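PDB 5UQZ: glucan-binding protein C, GbpC from Streptococcus mutans UA159, which probably binds glucan as a cell-wall-linked surface protein and probably mediates both sucrose-independent and sucrose-dependent adherence of the bacterium. Local coordinates for residues Q16-Y21 / E349-K354; I67-A72 / N138-K143; K194-M199 / T313-G318. All coordinates share one frame; numbering follows the deposited sequence. Where two conformers were deposited one is given.

The chain opens with the long helix 3-51, where residues 16-21 begin interaction 1; its partner, 349-354, lies at the very end of the construct, so this contact brings the C-terminal tail back onto the N-terminal helix and encloses the other two. Interaction 2 comes next, joining the loop ahead of strand 73-77 to the loop that follows its sheet neighbour, strand 132-137. It closes before interaction 3 opens, so these two stand in series and no contacts cross. Interaction 3 pairs strands 194-204 and 312-319 within the same large antiparallel sheet. The centres of interactions 2 and 3 are about 26 Å apart, whereas that of interaction 1 is about 54 Å and 52 Å from them, out along the helix.

Interaction 1: Q16-Y21 / E349-K354; sequences QKQEQY and EKPELK
NZ of K350 sits between two oxygens, donating to the side-chain OE1 of Q18 on the helix and to the carbonyl O of P351, its own neighbour in sequence. The bond from K350 NZ to P351 O measures 2.7 Å and arrives 25° out of the carbonyl plane. The modelled separation of K350 NZ and Q18 OE1 is unusually short, so its exact length is doubtful. A bend at chi2 (-50°) turns the end of the lysine toward these acceptors while its inner methylenes cross Y21 at about a right angle. K350 CG lies over one face of the phenol ring, 3.9 Å from the Y21 centroid and displaced toward the rim, a CH-pi contact; the ammonium is too distant for more than a weak cation-pi attraction. P351 packs against the inner end of Y21 and the helix backbone, with its CD 3.5 Å from Y21 CB and its CG 3.6 Å from K17 O. F14, further back on helix 3-51, also touches K350 and P351, so the end of the construct lies along the helix where the predicted coiled coil begins. Packing of K350 and P351 on Y21, with the lysine-glutamine bond a minor and uncertain addition, is consistent with a modest surface association.

Interaction 2: I67-A72 / N138-K143; sequences INEPEA and NIVNSK
The carboxylate of E69 reaches across from one loop and takes up donors from three successive residues of the other. OE1 accepts the backbone N of V140 at 2.8 Å in a nearly straight bond (174° at the hydrogen), met on the syn side but 27° out of the carboxylate plane. OE2 is gripped twice: its syn lone pair receives N141 N at 2.8 Å, and its anti lone pair receives S142 OG at 2.6 Å. I139 CG2 packs against the same group, 3.4 Å from E69 OE2. A bend at chi2 (-63°) folds the glutamate so that both oxygens meet the facing backbone, and this many donors around a buried group would probably stabilise its charged form. E69 also starts a type I beta turn ending at A72, just ahead of strand 73-77; the facing loop leaves strand 132-137, so the carboxylate links the ends of two antiparallel neighbours in the large sheet. Beside it, N141 ND2 donates to N68 O at 2.9 Å, approaching from above the carbonyl plane although the oxygen lies in the plane of the N141 amide. A72 CB meets I139 CD1 at 4.0 Å. Water forms the next layer: one molecule gives hydrogens to E69 OE1 and N138 O and accepts from E71 N, while another gives one to S142 OG and accepts from I67 N. Farther out, D175 OD2 accepts a hydrogen bond from E69 N, and A72 O is hydrogen-bonded to H174 ND1.

Interaction 3: K194-M199 / T313-G318; sequences KISVTM and TFTVGG
V197 and F314 form the tightly packed part of this strand pair, both on the same apolar face, their side chains running alongside each other. V197 CB stands over one face of the phenyl ring, 3.8 Å from the F314 centroid and offset toward the rim, in a CH-pi contact. With chi1 near 68°, F314 brings its ring over the neighbouring strand, where M199 SD meets the ring edge, in plane and 3.9 Å from F314 CE2, as a Met-aromatic contact. I195 CB against V316 CG1 extends this apolar face. Beneath it the backbones run antiparallel, with the hydrogen-bonded pairs V197/F314 and I195/V316 each joined by two bonds; V197 N to F314 O is 2.9 Å.

The other face is polar, and it opens to solvent mainly at K194. T198 OG1 and T313 OG1 share a hydrogen bond of 2.8 Å, and N159 ND2 on strand 151-160 bonds to both T198 OG1 and S196 OG. At the exposed end, K194 and T315 meet through a water, which lies 2.9 Å from K194 NZ and is also bonded to T315 OG1. On the apolar side, strands 180-184 and 325-329 of the second sheet close over the core, F329 stacking on F314, while V316 touches E237, a ligand of the bound calcium ion. Two antiparallel sheets facing each other across such a core are the hallmark of a beta sandwich, here the beta-supersandwich of GbpC.

Interaction 1: Q16-Y21 / E349-K354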
loop_
_atom_site.group_PDB
_atom_site.type_symbol
_atom_site.label_atom_id
_atom_site.label_comp_id
_atom_site.label_asym_id
_atom_site.label_seq_id
_atom_site.Cartn_x
_atom_site.Cartn_y
_atom_site.Cartn_z
ATOM N N GLN A 16 28.307 15.165 26.692
ATOM C CA GLN A 16 27.825 14.413 25.530
ATOM C C GLN A 16 27.091 13.137 25.946
ATOM O O GLN A 16 26.066 12.775 25.334
ATOM C CB GLN A 16 28.977 14.094 24.570
ATOM C CG GLN A 16 28.522 13.507 23.238
ATOM C CD GLN A 16 28.578 11.980 23.196
ATOM O OE1 GLN A 16 29.454 11.355 23.795
ATOM N NE2 GLN A 16 27.651 11.377 22.455
ATOM N N LYS A 17 27.604 12.417 26.955
ATOM C CA LYS A 17 26.913 11.220 27.431
ATOM C C LYS A 17 25.516 11.553 27.946
ATOM O O LYS A 17 24.563 10.802 27.699
ATOM C CB LYS A 17 27.715 10.472 28.504
ATOM C CG LYS A 17 28.925 9.780 27.942
ATOM C CD LYS A 17 28.816 8.245 28.149
ATOM C CE LYS A 17 30.140 7.524 27.870
ATOM N NZ LYS A 17 30.869 8.330 26.845
ATOM N N GLN A 18 25.362 12.694 28.627
ATOM C CA GLN A 18 24.048 13.088 29.115
ATOM C C GLN A 18 23.139 13.465 27.958
ATOM O O GLN A 18 21.953 13.110 27.951
ATOM C CB GLN A 18 24.165 14.214 30.155
ATOM C CG GLN A 18 24.892 13.748 31.437
ATOM C CD GLN A 18 24.389 14.432 32.707
ATOM O OE1 GLN A 18 23.457 13.963 33.369
ATOM N NE2 GLN A 18 24.992 15.549 33.037
ATOM N N GLU A 19 23.672 14.150 26.944
ATOM C CA GLU A 19 22.830 14.476 25.800
ATOM C C GLU A 19 22.393 13.220 25.060
ATOM O O GLU A 19 21.231 13.095 24.660
ATOM C CB GLU A 19 23.551 15.441 24.880
ATOM C CG GLU A 19 23.689 16.793 25.534
ATOM C CD GLU A 19 23.566 17.944 24.544
ATOM O OE1 GLU A 19 22.996 17.714 23.450
ATOM O OE2 GLU A 19 24.054 19.059 24.852
ATOM N N GLN A 20 23.303 12.265 24.898
ATOM C CA GLN A 20 22.905 11.015 24.264
ATOM C C GLN A 20 21.865 10.280 25.100
ATOM O O GLN A 20 20.909 9.697 24.553
ATOM C CB GLN A 20 24.138 10.140 24.075
ATOM C CG GLN A 20 23.834 8.829 23.323
ATOM C CD GLN A 20 23.397 9.079 21.889
ATOM O OE1 GLN A 20 24.050 9.820 21.141
ATOM N NE2 GLN A 20 22.280 8.466 21.494
ATOM N N TYR A 21 22.026 10.289 26.427
ATOM C CA TYR A 21 21.029 9.672 27.299
ATOM C C TYR A 21 19.648 10.309 27.112
ATOM O O TYR A 21 18.633 9.611 27.040
ATOM C CB TYR A 21 21.455 9.774 28.766
ATOM C CG TYR A 21 20.364 9.299 29.697
ATOM C CD1 TYR A 21 20.185 7.946 29.962
ATOM C CD2 TYR A 21 19.464 10.198 30.280
ATOM C CE1 TYR A 21 19.158 7.512 30.781
ATOM C CE2 TYR A 21 18.440 9.774 31.106
ATOM C CZ TYR A 21 18.298 8.428 31.375
ATOM O OH TYR A 21 17.277 7.965 32.189
ATOM N N GLU A 349 20.553 2.939 30.392
ATOM C CA GLU A 349 21.264 3.163 31.642
ATOM C C GLU A 349 21.707 4.618 31.728
ATOM O O GLU A 349 22.251 5.169 30.772
ATOM C CB GLU A 349 22.468 2.226 31.720
ATOM C CG GLU A 349 22.068 0.759 31.830
ATOM C CD GLU A 349 23.251 -0.177 32.006
ATOM O OE1 GLU A 349 24.401 0.302 32.024
ATOM O OE2 GLU A 349 23.026 -1.403 32.116
ATOM N N LYS A 350 21.452 5.242 32.868
ATOM C CA LYS A 350 21.819 6.652 33.019
ATOM C C LYS A 350 23.342 6.763 33.170
ATOM O O LYS A 350 23.925 6.047 33.984
ATOM C CB LYS A 350 21.031 7.272 34.216
ATOM C CG LYS A 350 20.747 8.811 34.125
ATOM C CD LYS A 350 22.075 9.531 33.793
ATOM C CE LYS A 350 22.187 11.075 33.879
ATOM N NZ LYS A 350 23.621 11.529 33.725
ATOM N N PRO A 351 24.025 7.591 32.373
ATOM C CA PRO A 351 25.453 7.807 32.613
ATOM C C PRO A 351 25.698 8.442 33.968
ATOM O O PRO A 351 24.949 9.310 34.422
ATOM C CB PRO A 351 25.868 8.757 31.480
ATOM C CG PRO A 351 24.643 9.378 31.007
ATOM C CD PRO A 351 23.588 8.338 31.175
ATOM N N GLU A 352 26.752 7.984 34.617
ATOM C CA GLU A 352 27.139 8.528 35.906
ATOM C C GLU A 352 28.647 8.697 35.944
ATOM O O GLU A 352 29.387 8.031 35.207
ATOM C CB GLU A 352 26.666 7.610 37.054
ATOM C CG GLU A 352 25.163 7.329 37.057
ATOM C CD GLU A 352 24.321 8.521 37.484
ATOM O OE1 GLU A 352 24.860 9.515 38.019
ATOM O OE2 GLU A 352 23.093 8.465 37.277
ATOM N N LEU A 353 29.095 9.618 36.811
ATOM C CA LEU A 353 30.496 9.750 37.160
ATOM C C LEU A 353 30.849 9.024 38.452
ATOM O O LEU A 353 32.024 8.700 38.669
ATOM C CB LEU A 353 30.863 11.229 37.254
ATOM C CG LEU A 353 30.846 12.000 35.939
ATOM C CD1 LEU A 353 31.107 13.477 36.217
ATOM C CD2 LEU A 353 31.842 11.460 34.885
ATOM N N LYS A 354 29.870 8.732 39.292
ATOM C CA LYS A 354 30.116 7.932 40.484
ATOM C C LYS A 354 30.405 6.469 40.152
ATOM O O LYS A 354 29.480 5.696 39.905
ATOM C CB LYS A 354 28.918 8.010 41.416
ATOM C CG LYS A 354 28.823 9.306 42.182
ATOM C CD LYS A 354 27.687 9.233 43.182
ATOM C CE LYS A 354 27.564 10.500 43.996
ATOM N NZ LYS A 354 26.549 10.312 45.067
#

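Interaction 2: I67-A72 / N138-K143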
loop_
_atom_site.group_PDB
_atom_site.type_symbol
_atom_site.label_atom_id
_atom_site.label_comp_id
_atom_site.label_asym_id
_atom_site.label_seq_id
_atom_site.Cartn_x
_atom_site.Cartn_y
_atom_site.Cartn_z
ATOM N N ILE A 67 0.762 -14.125 -4.420
ATOM C CA ILE A 67 1.647 -13.168 -3.772
ATOM C C ILE A 67 2.829 -12.749 -4.586
ATOM O O ILE A 67 3.356 -11.647 -4.387
ATOM C CB ILE A 67 2.080 -13.620 -2.391
ATOM C CG1 ILE A 67 2.955 -12.575 -1.709
ATOM C CG2 ILE A 67 2.725 -14.836 -2.464
ATOM C CD1 ILE A 67 2.318 -11.104 -1.851
ATOM N N ASN A 68 3.299 -13.593 -5.464
ATOM C CA ASN A 68 4.554 -13.290 -6.168
ATOM C C ASN A 68 4.468 -13.917 -7.549
ATOM O O ASN A 68 4.455 -15.133 -7.614
ATOM C CB ASN A 68 5.683 -13.959 -5.302
ATOM C CG ASN A 68 7.057 -14.024 -5.948
ATOM O OD1 ASN A 68 7.596 -13.011 -6.388
ATOM N ND2 ASN A 68 7.686 -15.227 -5.901
ATOM N N GLU A 69 4.420 -13.121 -8.626
ATOM C CA GLU A 69 4.351 -13.675 -9.979
ATOM C C GLU A 69 5.311 -12.902 -10.861
ATOM O O GLU A 69 4.921 -12.140 -11.756
ATOM C CB GLU A 69 2.916 -13.647 -10.519
ATOM C CG GLU A 69 2.020 -14.685 -9.811
ATOM C CD GLU A 69 2.480 -16.135 -10.038
ATOM O OE1 GLU A 69 3.323 -16.411 -10.926
ATOM O OE2 GLU A 69 1.976 -17.038 -9.312
ATOM N N PRO A 70 6.617 -13.100 -10.642
ATOM C CA PRO A 70 7.610 -12.249 -11.303
ATOM C C PRO A 70 7.852 -12.622 -12.756
ATOM O O PRO A 70 8.567 -11.899 -13.452
ATOM C CB PRO A 70 8.890 -12.472 -10.456
ATOM C CG PRO A 70 8.723 -13.861 -9.951
ATOM C CD PRO A 70 7.228 -14.048 -9.700
ATOM N N GLU A 71 7.269 -13.711 -13.246
ATOM C CA GLU A 71 7.412 -14.137 -14.636
ATOM C C GLU A 71 6.200 -13.779 -15.474
ATOM O O GLU A 71 6.179 -14.125 -16.650
ATOM C CB GLU A 71 7.632 -15.672 -14.727
ATOM C CG GLU A 71 8.765 -16.150 -13.868
ATOM C CD GLU A 71 8.949 -17.654 -13.886
ATOM O OE1 GLU A 71 8.662 -18.324 -14.900
ATOM O OE2 GLU A 71 9.439 -18.197 -12.872
ATOM N N ALA A 72 5.187 -13.163 -14.885
ATOM C CA ALA A 72 3.924 -12.995 -15.606
ATOM C C ALA A 72 4.103 -12.035 -16.781
ATOM O O ALA A 72 4.937 -11.118 -16.746
ATOM C CB ALA A 72 2.854 -12.487 -14.662
ATOM N N ASN A 138 1.583 -16.869 -17.739
ATOM C CA ASN A 138 2.832 -17.335 -17.117
ATOM C C ASN A 138 2.777 -17.139 -15.595
ATOM O O ASN A 138 3.578 -16.419 -14.992
ATOM C CB ASN A 138 4.104 -16.723 -17.730
ATOM C CG ASN A 138 5.285 -17.642 -17.564
ATOM O OD1 ASN A 138 5.172 -18.730 -17.044
ATOM N ND2 ASN A 138 6.384 -17.301 -18.186
ATOM N N ILE A 139 1.778 -17.813 -14.995
ATOM C CA ILE A 139 1.497 -17.772 -13.547
ATOM C C ILE A 139 2.050 -19.072 -12.994
ATOM O O ILE A 139 1.640 -20.176 -13.409
ATOM C CB ILE A 139 -0.009 -17.668 -13.292
ATOM C CG1 ILE A 139 -0.649 -16.510 -14.078
ATOM C CG2 ILE A 139 -0.255 -17.530 -11.799
ATOM C CD1 ILE A 139 -0.028 -15.163 -13.875
ATOM N N VAL A 140 3.032 -18.937 -12.077
ATOM C CA VAL A 140 3.850 -20.080 -11.698
ATOM C C VAL A 140 3.759 -20.446 -10.236
ATOM O O VAL A 140 4.104 -21.596 -9.899
ATOM C CB VAL A 140 5.335 -19.884 -12.100
ATOM C CG1 VAL A 140 5.446 -19.569 -13.556
ATOM C CG2 VAL A 140 6.066 -18.868 -11.236
ATOM N N ASN A 141 3.293 -19.545 -9.356
ATOM C CA ASN A 141 3.375 -19.728 -7.897
ATOM C C ASN A 141 2.023 -19.731 -7.228
ATOM O O ASN A 141 2.017 -19.736 -5.992
ATOM C CB ASN A 141 4.178 -18.582 -7.266
ATOM C CG ASN A 141 5.618 -18.604 -7.687
ATOM O OD1 ASN A 141 6.222 -19.666 -7.783
ATOM N ND2 ASN A 141 6.176 -17.417 -7.969
ATOM N N SER A 142 0.922 -19.600 -7.947
ATOM C CA SER A 142 -0.342 -19.236 -7.336
ATOM C C SER A 142 -1.377 -20.356 -7.435
ATOM O O SER A 142 -1.379 -21.145 -8.392
ATOM C CB SER A 142 -0.881 -17.946 -7.965
ATOM O OG SER A 142 0.002 -16.870 -7.678
ATOM N N LYS A 143 -2.292 -20.393 -6.454
ATOM C CA LYS A 143 -3.347 -21.402 -6.456
ATOM C C LYS A 143 -4.513 -20.867 -5.645
ATOM O O LYS A 143 -4.365 -19.936 -4.838
ATOM C CB LYS A 143 -2.859 -22.721 -5.852
ATOM C CG LYS A 143 -2.500 -22.661 -4.409
ATOM C CD LYS A 143 -2.176 -24.045 -3.845
ATOM C CE LYS A 143 -1.846 -23.922 -2.334
ATOM N NZ LYS A 143 -1.922 -25.248 -1.631
HETATM O O HOH W 1 1.887 -16.438 -5.500
HETATM O O HOH W 2 5.039 -15.454 -12.726
HETATM O O HOH W 3 8.961 -18.720 -17.662
#

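Interaction 3: K194-M199 / T313-G318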
loop_
_atom_site.group_PDB
_atom_site.type_symbol
_atom_site.label_atom_id
_atom_site.label_comp_id
_atom_site.label_asym_id
_atom_site.label_seq_id
_atom_site.Cartn_x
_atom_site.Cartn_y
_atom_site.Cartn_z
ATOM N N LYS A 194 -11.240 13.250 -6.889
ATOM C CA LYS A 194 -10.536 12.019 -6.530
ATOM C C LYS A 194 -10.202 11.257 -7.801
ATOM O O LYS A 194 -10.892 11.379 -8.828
ATOM C CB LYS A 194 -11.351 11.159 -5.595
ATOM C CG LYS A 194 -12.635 10.749 -6.070
ATOM C CD LYS A 194 -13.500 10.261 -4.857
ATOM C CE LYS A 194 -14.842 9.778 -5.368
ATOM N NZ LYS A 194 -15.649 9.126 -4.308
ATOM N N ILE A 195 -9.169 10.415 -7.709
ATOM C CA ILE A 195 -8.973 9.343 -8.666
ATOM C C ILE A 195 -9.769 8.154 -8.118
ATOM O O ILE A 195 -9.604 7.770 -6.943
ATOM C CB ILE A 195 -7.480 8.990 -8.797
ATOM C CG1 ILE A 195 -6.719 10.135 -9.477
ATOM C CG2 ILE A 195 -7.280 7.686 -9.590
ATOM C CD1 ILE A 195 -5.204 9.966 -9.478
ATOM N N SER A 196 -10.613 7.567 -8.965
ATOM C CA SER A 196 -11.460 6.436 -8.571
ATOM C C SER A 196 -11.313 5.367 -9.641
ATOM O O SER A 196 -11.473 5.675 -10.826
ATOM C CB SER A 196 -12.918 6.901 -8.541
ATOM O OG SER A 196 -13.759 5.768 -8.379
ATOM N N VAL A 197 -11.018 4.131 -9.224
ATOM C CA VAL A 197 -10.821 3.027 -10.184
ATOM C C VAL A 197 -11.649 1.836 -9.695
ATOM O O VAL A 197 -11.443 1.354 -8.576
ATOM C CB VAL A 197 -9.328 2.626 -10.290
ATOM C CG1 VAL A 197 -9.157 1.413 -11.227
ATOM C CG2 VAL A 197 -8.487 3.777 -10.812
ATOM N N THR A 198 -12.531 1.336 -10.556
ATOM C CA THR A 198 -13.226 0.093 -10.286
ATOM C C THR A 198 -12.454 -1.050 -10.941
ATOM O O THR A 198 -12.022 -0.952 -12.096
ATOM C CB THR A 198 -14.661 0.150 -10.841
ATOM O OG1 THR A 198 -15.381 1.181 -10.173
ATOM C CG2 THR A 198 -15.400 -1.173 -10.658
ATOM N N MET A 199 -12.292 -2.127 -10.181
ATOM C CA MET A 199 -11.549 -3.282 -10.650
ATOM C C MET A 199 -12.349 -4.545 -10.404
ATOM O O MET A 199 -13.151 -4.635 -9.466
ATOM C CB MET A 199 -10.184 -3.373 -10.069
ATOM C CG MET A 199 -9.844 -3.068 -8.770
ATOM S SD MET A 199 -7.957 -2.891 -8.619
ATOM C CE MET A 199 -7.453 -4.567 -8.968
ATOM N N THR A 313 -13.950 -0.842 -5.752
ATOM C CA THR A 313 -13.450 0.444 -6.246
ATOM C C THR A 313 -12.521 1.075 -5.228
ATOM O O THR A 313 -12.888 1.216 -4.060
ATOM C CB THR A 313 -14.634 1.386 -6.496
ATOM O OG1 THR A 313 -15.510 0.780 -7.449
ATOM C CG2 THR A 313 -14.171 2.747 -7.023
ATOM N N PHE A 314 -11.335 1.493 -5.648
ATOM C CA PHE A 314 -10.469 2.255 -4.762
ATOM C C PHE A 314 -10.475 3.713 -5.176
ATOM O O PHE A 314 -10.669 4.040 -6.364
ATOM C CB PHE A 314 -9.052 1.693 -4.700
ATOM C CG PHE A 314 -8.217 1.817 -5.970
ATOM C CD1 PHE A 314 -7.518 3.010 -6.224
ATOM C CD2 PHE A 314 -8.069 0.750 -6.823
ATOM C CE1 PHE A 314 -6.718 3.124 -7.350
ATOM C CE2 PHE A 314 -7.247 0.875 -7.963
ATOM C CZ PHE A 314 -6.561 2.055 -8.222
ATOM N N THR A 315 -10.296 4.591 -4.188
ATOM C CA THR A 315 -10.232 6.012 -4.472
ATOM C C THR A 315 -9.123 6.672 -3.676
ATOM O O THR A 315 -8.742 6.215 -2.589
ATOM C CB THR A 315 -11.565 6.783 -4.220
ATOM O OG1 THR A 315 -11.812 6.868 -2.822
ATOM C CG2 THR A 315 -12.755 6.087 -4.865
ATOM N N VAL A 316 -8.637 7.785 -4.201
ATOM C CA VAL A 316 -7.676 8.624 -3.502
ATOM C C VAL A 316 -7.979 10.065 -3.850
ATOM O O VAL A 316 -8.186 10.405 -5.029
ATOM C CB VAL A 316 -6.206 8.227 -3.812
ATOM C CG1 VAL A 316 -5.910 8.233 -5.318
ATOM C CG2 VAL A 316 -5.245 9.100 -3.049
ATOM N N GLY A 317 -8.009 10.927 -2.838
ATOM C CA GLY A 317 -8.289 12.337 -3.080
ATOM C C GLY A 317 -7.999 13.133 -1.830
ATOM O O GLY A 317 -7.632 12.589 -0.793
ATOM N N GLY A 318 -8.161 14.451 -1.947
ATOM C CA GLY A 318 -7.965 15.349 -0.817
ATOM C C GLY A 318 -6.724 16.214 -0.879
ATOM O O GLY A 318 -6.560 17.086 -0.017
HETATM O O HOH W 4 -14.410 7.554 -2.209
#